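Local coordinates for cycloalternan-forming enzyme (Listeria monocytogenes serovar 1/2a, PDB 5F7U), which is a multidomain carbohydrate-active protein of the glycoside hydrolase family 31 type, with a TIM-barrel domain that holds bound glucose units, at residues W456-L461 / S498-N503; K535-E540 / F584-T589; N473-M478 / N503-D508. The protein carries 1 engineered substitution. All coordinates share one frame; numbering follows the deposited sequence.

All three contacts belong to the family 31 TIM-barrel domain. Interactions 1 and 2 have centres about 12 Å apart and meet in the closed eight-stranded parallel barrel, where strand 452-457 lies beside strand 534-536; both also touch the glucose units of chains F and B. Interaction 3 lies about 11 Å from interaction 1 and about 19 Å from interaction 2, between centres. It shares N503 with interaction 1, and the two are tied by the small antiparallel pair of strands 460-461 and 505-506. Along the chain the segments of interactions 1 and 3 alternate, and both contacts close before interaction 2 opens. A glucose-binding barrel mouth thus continues outward into a helix-covered excursion of the chain.

Interaction 1: W456-L461 / S498-N503; sequences WQVPVL and SQWFGN. With GLC (alpha-D-glucopyranose), chain F; GLC (alpha-D-glucopyranose), chain B; GLC (alpha-D-glucopyranose), chain C.
W456 brings the benzene edge of its indole against the indole of W500, with W456 CZ2 and W500 CZ2 3.6 Å apart. The two side chains reach toward each other from their own segments, and each places the other's CZ2 at its edge, near the ring plane, so this is an edge contact and not a stack. CG of W456 stands anti to the backbone N (chi1 -172°), which carries the indole off the strand toward the 498-503 loop. F501 fills the next position. Its CE2 lies near the plane of the W456 ring at the edge, and its CD2 sits over the centre of the W500 ring, on the face turned from the glucose of chain F.

Two valines close over F501. V460 CG1 rests above the phenyl face in a CH-pi contact, 4.0 Å from the ring centroid and 29° off the ring normal. V458 comes against the far end of the same ring, its CG1 3.8 Å from F501 CE2.

W456 lies near the C-terminal end of strand 452-457 of the TIM barrel, whereas W500 and F501 are the central residues of a type II beta turn from Q499 to G502, closed by the bond from G502 N to Q499 O. The turn thereby presents W500 to the sugars and sets F501 behind it, and both tryptophans belong to the glycan pocket. The glucose of chain F lies over one W500 face, its O3 3.3 Å from W500 CZ3. C5 of the chain C glucose stands over a face of W456, while the glucose of chain B brings its C6 to 3.6 Å from W456 NE1.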
loop_
_atom_site.group_PDB
_atom_site.type_symbol
_atom_site.label_atom_id
_atom_site.label_comp_id
_atom_site.label_asym_id
_atom_site.label_seq_id
_atom_site.Cartn_x
_atom_site.Cartn_y
_atom_site.Cartn_z
ATOM N N TRP A 456 16.577 10.985 -10.390
ATOM C CA TRP A 456 17.014 10.117 -9.285
ATOM C C TRP A 456 17.954 10.878 -8.349
ATOM O O TRP A 456 18.829 11.645 -8.815
ATOM C CB TRP A 456 17.736 8.935 -9.910
ATOM C CG TRP A 456 18.145 7.758 -9.047
ATOM C CD1 TRP A 456 17.410 6.615 -8.811
ATOM C CD2 TRP A 456 19.412 7.567 -8.391
ATOM N NE1 TRP A 456 18.151 5.735 -8.039
ATOM C CE2 TRP A 456 19.380 6.289 -7.775
ATOM C CE3 TRP A 456 20.574 8.345 -8.269
ATOM C CZ2 TRP A 456 20.464 5.781 -7.038
ATOM C CZ3 TRP A 456 21.660 7.834 -7.513
ATOM C CH2 TRP A 456 21.587 6.564 -6.915
ATOM N N GLN A 457 17.769 10.651 -7.049
ATOM C CA GLN A 457 18.581 11.278 -5.995
ATOM C C GLN A 457 18.874 10.289 -4.860
ATOM O O GLN A 457 18.173 9.279 -4.710
ATOM C CB GLN A 457 17.827 12.476 -5.385
ATOM C CG GLN A 457 17.611 13.638 -6.331
ATOM C CD GLN A 457 18.872 14.462 -6.511
ATOM O OE1 GLN A 457 19.158 15.338 -5.704
ATOM N NE2 GLN A 457 19.638 14.170 -7.548
ATOM N N VAL A 458 19.898 10.620 -4.081
ATOM C CA VAL A 458 20.251 9.943 -2.819
ATOM C C VAL A 458 20.469 10.996 -1.714
ATOM O O VAL A 458 20.709 12.172 -2.026
ATOM C CB VAL A 458 21.499 9.030 -2.943
ATOM C CG1 VAL A 458 21.156 7.765 -3.708
ATOM C CG2 VAL A 458 22.658 9.752 -3.621
ATOM N N PRO A 459 20.413 10.578 -0.433
ATOM C CA PRO A 459 20.553 11.531 0.684
ATOM C C PRO A 459 22.002 11.673 1.171
ATOM O O PRO A 459 22.252 12.257 2.223
ATOM C CB PRO A 459 19.693 10.875 1.776
ATOM C CG PRO A 459 19.867 9.393 1.527
ATOM C CD PRO A 459 19.930 9.250 0.027
ATOM N N VAL A 460 22.930 11.110 0.410
ATOM C CA VAL A 460 24.316 10.951 0.831
ATOM C C VAL A 460 25.191 11.722 -0.140
ATOM O O VAL A 460 24.894 11.764 -1.319
ATOM C CB VAL A 460 24.688 9.438 0.897
ATOM C CG1 VAL A 460 24.566 8.756 -0.472
ATOM C CG2 VAL A 460 26.062 9.213 1.517
ATOM N N LEU A 461 26.242 12.362 0.376
ATOM C CA LEU A 461 27.304 12.888 -0.464
ATOM C C LEU A 461 28.321 11.768 -0.658
ATOM O O LEU A 461 28.919 11.285 0.314
ATOM C CB LEU A 461 27.954 14.116 0.168
ATOM C CG LEU A 461 29.064 14.775 -0.659
ATOM C CD1 LEU A 461 28.848 16.282 -0.688
ATOM C CD2 LEU A 461 30.442 14.431 -0.122
ATOM N N SER A 498 30.909 -1.239 4.068
ATOM C CA SER A 498 30.372 -2.362 3.301
ATOM C C SER A 498 29.016 -2.102 2.624
ATOM O O SER A 498 28.572 -2.900 1.805
ATOM C CB SER A 498 30.281 -3.592 4.213
ATOM O OG SER A 498 29.251 -3.417 5.185
ATOM N N GLN A 499 28.367 -0.986 2.957
ATOM C CA GLN A 499 26.998 -0.739 2.513
ATOM C C GLN A 499 26.943 0.060 1.222
ATOM O O GLN A 499 27.975 0.519 0.721
ATOM C CB GLN A 499 26.187 -0.036 3.609
ATOM C CG GLN A 499 26.263 -0.716 4.968
ATOM C CD GLN A 499 25.672 -2.110 4.971
ATOM O OE1 GLN A 499 24.726 -2.410 4.248
ATOM N NE2 GLN A 499 26.236 -2.975 5.794
ATOM N N TRP A 500 25.728 0.212 0.695
ATOM C CA TRP A 500 25.481 1.032 -0.484
ATOM C C TRP A 500 25.895 2.461 -0.149
ATOM O O TRP A 500 25.481 2.998 0.885
ATOM C CB TRP A 500 24.004 0.953 -0.862
ATOM C CG TRP A 500 23.690 1.509 -2.233
ATOM C CD1 TRP A 500 24.455 1.400 -3.367
ATOM C CD2 TRP A 500 22.522 2.246 -2.601
ATOM N NE1 TRP A 500 23.830 2.033 -4.422
ATOM C CE2 TRP A 500 22.641 2.555 -3.983
ATOM C CE3 TRP A 500 21.372 2.663 -1.905
ATOM C CZ2 TRP A 500 21.651 3.269 -4.685
ATOM C CZ3 TRP A 500 20.395 3.386 -2.598
ATOM C CH2 TRP A 500 20.544 3.681 -3.978
ATOM N N PHE A 501 26.749 3.046 -0.987
ATOM C CA PHE A 501 27.348 4.368 -0.726
ATOM C C PHE A 501 28.182 4.420 0.577
ATOM O O PHE A 501 28.340 5.479 1.191
ATOM C CB PHE A 501 26.303 5.507 -0.793
ATOM C CG PHE A 501 25.911 5.904 -2.193
ATOM C CD1 PHE A 501 26.676 6.830 -2.913
ATOM C CD2 PHE A 501 24.762 5.365 -2.789
ATOM C CE1 PHE A 501 26.307 7.209 -4.208
ATOM C CE2 PHE A 501 24.388 5.733 -4.085
ATOM C CZ PHE A 501 25.163 6.659 -4.793
ATOM N N GLY A 502 28.751 3.270 0.960
ATOM C CA GLY A 502 29.734 3.182 2.039
ATOM C C GLY A 502 30.781 4.280 1.961
ATOM O O GLY A 502 31.239 4.634 0.865
ATOM N N ASN A 503 31.121 4.824 3.127
ATOM C CA ASN A 503 32.038 5.963 3.309
ATOM C C ASN A 503 31.445 7.331 2.918
ATOM O O ASN A 503 32.071 8.365 3.153
ATOM C CB ASN A 503 33.408 5.742 2.632
ATOM C CG ASN A 503 34.458 6.722 3.114
ATOM O OD1 ASN A 503 34.782 6.779 4.308
ATOM N ND2 ASN A 503 34.992 7.523 2.189
HETATM C C1 GLC F . 22.108 -2.186 -4.881
HETATM C C2 GLC F . 21.526 -1.064 -4.013
HETATM C C3 GLC F . 20.103 -0.690 -4.452
HETATM C C4 GLC F . 20.079 -0.264 -5.926
HETATM C C5 GLC F . 20.700 -1.418 -6.748
HETATM C C6 GLC F . 20.840 -1.106 -8.230
HETATM O O1 GLC F . 21.455 -3.430 -4.588
HETATM O O2 GLC F . 21.508 -1.489 -2.650
HETATM O O3 GLC F . 19.600 0.334 -3.596
HETATM O O4 GLC F . 18.731 -0.034 -6.398
HETATM O O5 GLC F . 21.989 -1.878 -6.283
HETATM O O6 GLC F . 19.807 -1.872 -8.845
HETATM C C1 GLC B . 18.278 1.341 -6.420
HETATM C C2 GLC B . 16.782 1.397 -6.800
HETATM C C3 GLC B . 16.519 1.029 -8.274
HETATM C C4 GLC B . 17.410 1.871 -9.202
HETATM C C5 GLC B . 18.858 1.928 -8.694
HETATM C C6 GLC B . 19.742 2.878 -9.486
HETATM O O2 GLC B . 16.000 0.657 -5.858
HETATM O O3 GLC B . 15.143 1.247 -8.632
HETATM O O4 GLC B . 17.391 1.322 -10.533
HETATM O O5 GLC B . 18.971 2.255 -7.294
HETATM O O6 GLC B . 21.084 2.666 -9.005
HETATM C C1 GLC C . 22.020 2.584 -10.108
HETATM C C2 GLC C . 23.423 2.255 -9.577
HETATM C C3 GLC C . 24.076 3.482 -8.927
HETATM C C4 GLC C . 24.035 4.692 -9.860
HETATM C C5 GLC C . 22.572 4.944 -10.254
HETATM C C6 GLC C . 22.350 6.173 -11.127
HETATM O O2 GLC C . 23.343 1.220 -8.595
HETATM O O3 GLC C . 25.431 3.188 -8.567
HETATM O O4 GLC C . 24.591 5.825 -9.183
HETATM O O5 GLC C . 22.047 3.775 -10.917
HETATM O O6 GLC C . 22.901 5.924 -12.424
#

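Interaction 2: K535-E540 / F584-T589; sequences KTNGGE and FSRSGT. Engineered in segment 535-540: N537 (natural residue Asp). With GLC (alpha-D-glucopyranose), chain B; GLC (alpha-D-glucopyranose), chain F.
R586 and E540 form the charged core of the contact. The arginine grips the carboxylate side-on with two nitrogens: NE donates to E540 OE1 at 2.8 Å, on the syn lone pair, and NH2 to E540 OE2 at 2.9 Å in a nearly straight bond (172°). The carboxylate and guanidinium planes are turned 43° from each other. A bend in the glutamate chain at chi2 (87°) folds the carboxylate back to meet the guanidinium.

Among the other polar contacts, N537, an engineered residue (naturally Asp), sets OD1 over one guanidinium face, 3.2 Å from R586 NH1 but at an angle too poor for a hydrogen bond. OD1 accepts instead from G538 N. The hydroxyls T536 OG1 and S585 OG lie 2.6 Å apart. A water joins the backbones, donating to T536 O and G538 O and accepting from R586 N.

K535 and F584 supply apolar packing, running side by side from neighbouring parallel strands of the TIM barrel, K535 CG lying 4.1 Å from F584 CD1. S587 CB packs beside E540 CG at 3.9 Å. The extended lysine ends at a salt bridge with E400 and a weak bond to O3 of the chain B glucose.

Toward the sugars, R586 NH1 donates to O3 of the chain F glucose at 2.8 Å and more weakly to O2 of the chain B glucose; NH2 also reaches that O3 weakly. With NE and NH2 held by E540, the guanidinium is fixed in rotation, and NH1 is turned toward both glucose units at the barrel mouth.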
loop_
_atom_site.group_PDB
_atom_site.type_symbol
_atom_site.label_atom_id
_atom_site.label_comp_id
_atom_site.label_asym_id
_atom_site.label_seq_id
_atom_site.Cartn_x
_atom_site.Cartn_y
_atom_site.Cartn_z
ATOM N N LYS A 535 13.067 11.192 -7.830
ATOM C CA LYS A 535 13.014 9.817 -7.338
ATOM C C LYS A 535 14.050 9.697 -6.235
ATOM O O LYS A 535 15.234 9.466 -6.493
ATOM C CB LYS A 535 13.236 8.792 -8.466
ATOM C CG LYS A 535 13.220 7.317 -7.971
ATOM C CD LYS A 535 13.347 6.344 -9.152
ATOM C CE LYS A 535 13.233 4.902 -8.639
ATOM N NZ LYS A 535 13.346 3.888 -9.747
ATOM N N THR A 536 13.581 9.884 -5.008
ATOM C CA THR A 536 14.445 9.900 -3.831
ATOM C C THR A 536 14.626 8.492 -3.299
ATOM O O THR A 536 13.789 7.969 -2.566
ATOM C CB THR A 536 13.894 10.864 -2.762
ATOM O OG1 THR A 536 12.468 10.838 -2.789
ATOM C CG2 THR A 536 14.355 12.277 -3.059
ATOM N N ASN A 537 15.709 7.874 -3.738
ATOM C CA ASN A 537 16.054 6.509 -3.378
ATOM C C ASN A 537 16.892 6.464 -2.115
ATOM O O ASN A 537 17.449 7.466 -1.690
ATOM C CB ASN A 537 16.900 5.917 -4.505
ATOM C CG ASN A 537 16.585 4.462 -4.755
ATOM O OD1 ASN A 537 16.366 3.673 -3.843
ATOM N ND2 ASN A 537 16.497 4.120 -6.026
ATOM N N GLY A 538 17.013 5.266 -1.551
ATOM C CA GLY A 538 17.817 5.059 -0.355
ATOM C C GLY A 538 17.183 5.647 0.899
ATOM O O GLY A 538 15.966 5.857 0.970
ATOM N N GLY A 539 18.031 5.914 1.885
ATOM C CA GLY A 539 17.559 6.450 3.159
ATOM C C GLY A 539 17.717 5.467 4.301
ATOM O O GLY A 539 17.625 5.873 5.471
ATOM N N GLU A 540 17.977 4.193 3.976
ATOM C CA GLU A 540 18.136 3.144 5.009
ATOM C C GLU A 540 19.601 3.073 5.457
ATOM O O GLU A 540 20.206 1.996 5.488
ATOM C CB GLU A 540 17.680 1.770 4.473
ATOM C CG GLU A 540 16.362 1.784 3.673
ATOM C CD GLU A 540 16.529 2.082 2.181
ATOM O OE1 GLU A 540 15.553 1.941 1.423
ATOM O OE2 GLU A 540 17.634 2.443 1.724
ATOM N N PHE A 584 8.971 10.061 -5.666
ATOM C CA PHE A 584 8.829 8.635 -5.928
ATOM C C PHE A 584 9.950 8.023 -5.085
ATOM O O PHE A 584 11.143 8.250 -5.364
ATOM C CB PHE A 584 9.030 8.442 -7.444
ATOM C CG PHE A 584 8.564 7.113 -7.981
ATOM C CD1 PHE A 584 9.365 5.965 -7.840
ATOM C CD2 PHE A 584 7.368 7.028 -8.718
ATOM C CE1 PHE A 584 8.962 4.732 -8.360
ATOM C CE2 PHE A 584 6.960 5.784 -9.243
ATOM C CZ PHE A 584 7.762 4.643 -9.060
ATOM N N SER A 585 9.580 7.299 -4.018
ATOM C CA SER A 585 10.562 6.876 -2.985
ATOM C C SER A 585 10.305 5.450 -2.539
ATOM O O SER A 585 9.272 4.877 -2.895
ATOM C CB SER A 585 10.459 7.784 -1.764
ATOM O OG SER A 585 10.551 9.147 -2.150
ATOM N N ARG A 586 11.238 4.856 -1.789
ATOM C CA ARG A 586 11.010 3.478 -1.317
ATOM C C ARG A 586 10.981 3.290 0.186
ATOM O O ARG A 586 10.373 2.326 0.662
ATOM C CB ARG A 586 11.989 2.488 -1.943
ATOM C CG ARG A 586 13.416 2.697 -1.527
ATOM C CD ARG A 586 14.316 1.605 -2.081
ATOM N NE ARG A 586 15.568 1.697 -1.348
ATOM C CZ ARG A 586 16.743 1.239 -1.772
ATOM N NH1 ARG A 586 16.859 0.630 -2.967
ATOM N NH2 ARG A 586 17.799 1.380 -0.979
ATOM N N SER A 587 11.609 4.208 0.932
ATOM C CA SER A 587 11.839 3.984 2.357
ATOM C C SER A 587 11.103 4.967 3.228
ATOM O O SER A 587 10.954 6.129 2.854
ATOM C CB SER A 587 13.329 4.092 2.684
ATOM O OG SER A 587 13.546 3.684 4.038
ATOM N N GLY A 588 10.679 4.519 4.410
ATOM C CA GLY A 588 10.103 5.463 5.369
ATOM C C GLY A 588 9.462 4.792 6.565
ATOM O O GLY A 588 9.528 3.574 6.722
ATOM N N THR A 589 8.871 5.616 7.427
ATOM C CA THR A 589 8.148 5.089 8.585
ATOM C C THR A 589 6.802 5.817 8.700
ATOM O O THR A 589 6.327 6.378 7.711
ATOM C CB THR A 589 9.030 5.114 9.863
ATOM O OG1 THR A 589 8.372 4.371 10.900
ATOM C CG2 THR A 589 9.318 6.538 10.295
HETATM C C1 GLC B . 18.278 1.341 -6.420
HETATM C C2 GLC B . 16.782 1.397 -6.800
HETATM C C3 GLC B . 16.519 1.029 -8.274
HETATM C C4 GLC B . 17.410 1.871 -9.202
HETATM C C5 GLC B . 18.858 1.928 -8.694
HETATM C C6 GLC B . 19.742 2.878 -9.486
HETATM O O2 GLC B . 16.000 0.657 -5.858
HETATM O O3 GLC B . 15.143 1.247 -8.632
HETATM O O4 GLC B . 17.391 1.322 -10.533
HETATM O O5 GLC B . 18.971 2.255 -7.294
HETATM O O6 GLC B . 21.084 2.666 -9.005
HETATM C C1 GLC F . 22.108 -2.186 -4.881
HETATM C C2 GLC F . 21.526 -1.064 -4.013
HETATM C C3 GLC F . 20.103 -0.690 -4.452
HETATM C C4 GLC F . 20.079 -0.264 -5.926
HETATM C C5 GLC F . 20.700 -1.418 -6.748
HETATM C C6 GLC F . 20.840 -1.106 -8.230
HETATM O O1 GLC F . 21.455 -3.430 -4.588
HETATM O O2 GLC F . 21.508 -1.489 -2.650
HETATM O O3 GLC F . 19.600 0.334 -3.596
HETATM O O4 GLC F . 18.731 -0.034 -6.398
HETATM O O5 GLC F . 21.989 -1.878 -6.283
HETATM O O6 GLC F . 19.807 -1.872 -8.845
HETATM O O HOH W 1 13.535 6.161 -0.550
#

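Interaction 3: N473-M478 / N503-D508; sequences NDEEYM and NGILLD
Helix 469-481 passes the short strand 505-506 and the residue after it at a distance set by side chains, the CA atoms of E475 and I505 being 8.1 Å apart and those of M478 and L507 8.2 Å. M478 spans most of that gap. Its chain is fully extended, with chi2 and chi3 both at 180°, and the terminal methyl rests against the strand backbone, CE lying 3.4 Å from L506 O and 3.6 Å from L507 CA. On one flank the methyl touches I505 CG2 at 3.7 Å, the two side chains running antiparallel past one another; on another it reaches L507 CD2 at 4.0 Å.

E475, one turn earlier, meets I505 about at right angles. The isoleucine methyl CD1 lies 3.6 Å from E475 CG, against the aliphatic part of the glutamate, while the carboxylate goes on to a salt bridge with R494. W517 and W518 of helix 512-520 also pack on M478. Strand 505-506 pairs with 460-461 in a two-stranded antiparallel sheet covered by helix 469-481, within the long excursion between barrel strands 452-457 and 534-536 of the TIM-barrel domain.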
loop_
_atom_site.group_PDB
_atom_site.type_symbol
_atom_site.label_atom_id
_atom_site.label_comp_id
_atom_site.label_asym_id
_atom_site.label_seq_id
_atom_site.Cartn_x
_atom_site.Cartn_y
_atom_site.Cartn_z
ATOM N N ASN A 473 35.080 19.866 -2.901
ATOM C CA ASN A 473 34.662 21.186 -2.406
ATOM C C ASN A 473 33.407 21.121 -1.521
ATOM O O ASN A 473 33.389 21.660 -0.406
ATOM C CB ASN A 473 34.423 22.156 -3.575
ATOM C CG ASN A 473 35.696 22.558 -4.309
ATOM O OD1 ASN A 473 36.815 22.256 -3.894
ATOM N ND2 ASN A 473 35.518 23.249 -5.430
ATOM N N ASP A 474 32.369 20.439 -2.023
ATOM C CA ASP A 474 31.116 20.292 -1.299
ATOM C C ASP A 474 31.296 19.564 0.026
ATOM O O ASP A 474 30.696 19.952 1.028
ATOM C CB ASP A 474 30.081 19.559 -2.157
ATOM C CG ASP A 474 29.587 20.391 -3.335
ATOM O OD1 ASP A 474 29.966 21.576 -3.475
ATOM O OD2 ASP A 474 28.792 19.855 -4.134
ATOM N N GLU A 475 32.141 18.531 0.024
ATOM C CA GLU A 475 32.409 17.759 1.226
ATOM C C GLU A 475 33.066 18.607 2.312
ATOM O O GLU A 475 32.649 18.562 3.474
ATOM C CB GLU A 475 33.287 16.547 0.921
ATOM C CG GLU A 475 33.442 15.666 2.148
ATOM C CD GLU A 475 34.211 14.396 1.908
ATOM O OE1 GLU A 475 35.101 14.092 2.729
ATOM O OE2 GLU A 475 33.933 13.708 0.915
ATOM N N GLU A 476 34.091 19.371 1.933
ATOM C CA GLU A 476 34.774 20.242 2.883
ATOM C C GLU A 476 33.806 21.238 3.531
ATOM O O GLU A 476 33.828 21.419 4.748
ATOM C CB GLU A 476 35.950 20.964 2.213
ATOM C CG GLU A 476 36.848 21.711 3.194
ATOM C CD GLU A 476 38.138 22.211 2.563
ATOM O OE1 GLU A 476 38.460 21.791 1.419
ATOM O OE2 GLU A 476 38.846 23.019 3.215
ATOM N N TYR A 477 32.940 21.842 2.713
ATOM C CA TYR A 477 31.909 22.765 3.193
ATOM C C TYR A 477 30.910 22.090 4.133
ATOM O O TYR A 477 30.616 22.606 5.221
ATOM C CB TYR A 477 31.174 23.423 2.013
ATOM C CG TYR A 477 30.130 24.449 2.430
ATOM C CD1 TYR A 477 30.512 25.675 3.002
ATOM C CD2 TYR A 477 28.763 24.192 2.266
ATOM C CE1 TYR A 477 29.562 26.616 3.381
ATOM C CE2 TYR A 477 27.806 25.127 2.648
ATOM C CZ TYR A 477 28.212 26.333 3.208
ATOM O OH TYR A 477 27.281 27.272 3.589
ATOM N N MET A 478 30.392 20.940 3.694
ATOM C CA MET A 478 29.419 20.168 4.449
ATOM C C MET A 478 29.923 19.842 5.857
ATOM O O MET A 478 29.207 20.042 6.836
ATOM C CB MET A 478 29.085 18.893 3.675
ATOM C CG MET A 478 27.942 18.081 4.236
ATOM S SD MET A 478 27.755 16.652 3.156
ATOM C CE MET A 478 26.386 15.841 3.962
ATOM N N ASN A 503 31.121 4.824 3.127
ATOM C CA ASN A 503 32.038 5.963 3.309
ATOM C C ASN A 503 31.445 7.331 2.918
ATOM O O ASN A 503 32.071 8.365 3.153
ATOM C CB ASN A 503 33.408 5.742 2.632
ATOM C CG ASN A 503 34.458 6.722 3.114
ATOM O OD1 ASN A 503 34.782 6.779 4.308
ATOM N ND2 ASN A 503 34.992 7.523 2.189
ATOM N N GLY A 504 30.252 7.325 2.336
ATOM C CA GLY A 504 29.565 8.575 1.996
ATOM C C GLY A 504 29.057 9.278 3.248
ATOM O O GLY A 504 28.799 8.636 4.271
ATOM N N ILE A 505 28.865 10.588 3.143
ATOM C CA ILE A 505 28.417 11.385 4.268
ATOM C C ILE A 505 26.929 11.705 4.100
ATOM O O ILE A 505 26.523 12.352 3.127
ATOM C CB ILE A 505 29.276 12.672 4.407
ATOM C CG1 ILE A 505 30.759 12.304 4.583
ATOM C CG2 ILE A 505 28.803 13.518 5.579
ATOM C CD1 ILE A 505 31.714 13.483 4.471
ATOM N N LEU A 506 26.109 11.244 5.038
ATOM C CA LEU A 506 24.683 11.581 4.998
ATOM C C LEU A 506 24.429 13.049 5.305
ATOM O O LEU A 506 25.072 13.621 6.182
ATOM C CB LEU A 506 23.892 10.751 6.006
ATOM C CG LEU A 506 23.677 9.269 5.773
ATOM C CD1 LEU A 506 22.678 8.803 6.829
ATOM C CD2 LEU A 506 23.097 9.028 4.374
ATOM N N LEU A 507 23.508 13.656 4.557
ATOM C CA LEU A 507 23.026 14.993 4.888
ATOM C C LEU A 507 22.098 14.872 6.091
ATOM O O LEU A 507 21.210 14.024 6.115
ATOM C CB LEU A 507 22.298 15.619 3.684
ATOM C CG LEU A 507 21.897 17.104 3.692
ATOM C CD1 LEU A 507 20.639 17.404 4.501
ATOM C CD2 LEU A 507 23.066 18.000 4.118
ATOM N N ASP A 508 22.313 15.705 7.105
ATOM C CA ASP A 508 21.430 15.675 8.255
ATOM C C ASP A 508 20.122 16.409 7.961
ATOM O O ASP A 508 20.049 17.638 8.100
ATOM C CB ASP A 508 22.134 16.265 9.483
ATOM C CG ASP A 508 21.254 16.259 10.735
ATOM O OD1 ASP A 508 20.062 15.838 10.675
ATOM O OD2 ASP A 508 21.773 16.671 11.800
#